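Local coordinates for protein uncharacterized peptidase Lmo0363 (Listeria monocytogenes, PDB 3L4E) that is an uncharacterised member of the S51 (peptidase E-like) family and probably acts as a serine peptidase, at residues Thr8-Phe11 / Lys12-Val15. Residues are numbered along the deposited sequence; the frame is centred on the assembly and turned at random.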
loop_
_atom_site.group_PDB
_atom_site.type_symbol
_atom_site.label_atom_id
_atom_site.label_comp_id
_atom_site.label_asym_id
_atom_site.label_seq_id
_atom_site.Cartn_x
_atom_site.Cartn_y
_atom_site.Cartn_z
ATOM N N THR A 8 -0.289 1.784 6.296
ATOM C CA THR A 8 -0.968 2.975 6.782
ATOM C C THR A 8 -2.313 3.142 6.071
ATOM O O THR A 8 -2.508 2.596 4.986
ATOM C CB THR A 8 -0.061 4.230 6.563
ATOM O OG1 THR A 8 -0.763 5.423 6.935
ATOM C CG2 THR A 8 0.358 4.350 5.108
ATOM N N SER A 9 -3.235 3.884 6.684
ATOM C CA SER A 9 -4.485 4.281 6.029
ATOM C C SER A 9 -4.295 5.572 5.248
ATOM O O SER A 9 -5.021 5.853 4.292
ATOM C CB SER A 9 -5.590 4.517 7.061
ATOM O OG SER A 9 -5.809 3.394 7.884
ATOM N N SER A 10 -3.321 6.368 5.682
ATOM C CA SER A 10 -3.167 7.734 5.205
ATOM C C SER A 10 -1.755 8.192 5.514
ATOM O O SER A 10 -1.469 8.617 6.631
ATOM C CB SER A 10 -4.186 8.642 5.903
ATOM O OG SER A 10 -3.988 10.009 5.577
ATOM N N PHE A 11 -0.858 8.075 4.539
ATOM C CA PHE A 11 0.548 8.334 4.809
ATOM C C PHE A 11 0.751 9.744 5.365
ATOM O O PHE A 11 1.535 9.943 6.284
ATOM C CB PHE A 11 1.426 8.080 3.571
ATOM C CG PHE A 11 2.904 8.227 3.844
ATOM C CD1 PHE A 11 3.603 7.208 4.469
ATOM C CD2 PHE A 11 3.583 9.391 3.507
ATOM C CE1 PHE A 11 4.959 7.331 4.751
ATOM C CE2 PHE A 11 4.944 9.530 3.778
ATOM C CZ PHE A 11 5.636 8.499 4.405
ATOM N N LYS A 12 0.018 10.712 4.826
ATOM C CA LYS A 12 0.211 12.093 5.238
ATOM C C LYS A 12 -0.157 12.315 6.706
ATOM O O LYS A 12 0.257 13.305 7.301
ATOM C CB LYS A 12 -0.545 13.061 4.315
ATOM C CG LYS A 12 -2.056 12.941 4.341
ATOM C CD LYS A 12 -2.675 13.788 5.431
ATOM C CE LYS A 12 -4.193 13.837 5.300
ATOM N NZ LYS A 12 -4.810 14.758 6.303
ATOM N N ASP A 13 -0.913 11.388 7.288
ATOM C CA ASP A 13 -1.348 11.518 8.681
ATOM C C ASP A 13 -0.372 10.868 9.659
ATOM O O ASP A 13 -0.487 11.061 10.873
ATOM C CB ASP A 13 -2.740 10.911 8.878
ATOM C CG ASP A 13 -3.854 11.812 8.381
ATOM O OD1 ASP A 13 -3.649 13.042 8.290
ATOM O OD2 ASP A 13 -4.949 11.284 8.103
ATOM N N VAL A 14 0.593 10.104 9.145
ATOM C CA VAL A 14 1.513 9.378 10.029
ATOM C C VAL A 14 2.985 9.534 9.648
ATOM O O VAL A 14 3.808 8.652 9.927
ATOM C CB VAL A 14 1.176 7.868 10.098
ATOM C CG1 VAL A 14 -0.201 7.642 10.714
ATOM C CG2 VAL A 14 1.243 7.227 8.708
ATOM N N VAL A 15 3.325 10.666 9.039
ATOM C CA VAL A 15 4.708 10.910 8.648
ATOM C C VAL A 15 5.708 10.707 9.800
ATOM O O VAL A 15 6.737 10.053 9.605
ATOM C CB VAL A 15 4.881 12.285 7.973
ATOM C CG1 VAL A 15 6.356 12.561 7.677
ATOM C CG2 VAL A 15 4.037 12.344 6.701
#
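Ser10 and Asp13 meet twice, through backbone and side chain, at the 3-10 turn that leads from strand 4-8 into helix 15-21. Asp13 N gives a hydrogen bond to Ser10 O at 2.9 Å, and Val14 N then reaches Phe11 O at 3.0 Å. Ser10 OG lies 3.0 Å from Asp13 OD2, a weak bond whose proton has another acceptor nearby. Asp13 OD1, the other oxygen, forms a salt bridge with Lys12 NZ at 2.9 Å, on its syn side and 28° out of the carboxylate plane. Chi1 brings Lys12 CG within 3.7 Å of Ser10 OG, and a bend at chi2 (87°) leads the rest past the hydroxyl toward the carboxylate.

Ahead of the turn, Thr8 OG1 accepts Ser10 N at 3.0 Å, closing an ST turn; methyl CG2 of Val14 sits against the same hydroxyl. With CG anti to the backbone N (chi1 -175°), the buried Phe11 ring packs against helix 44-55, Phe6 and Ile117. Phe11 CE2 lies 4.2 Å from Val15 CG2, and Tyr84 and Phe18 meet the ring edge-to-face.

Ser9 O accepts a hydrogen bond from the hydroxyl of Ser120, a probable charge-relay residue, while Ser9 OG bonds His161 N. The chemistry thus splits the turn into a charged side more open to solvent and a buried aromatic side, consistent with holding the backbone next to the likely charge-relay residues.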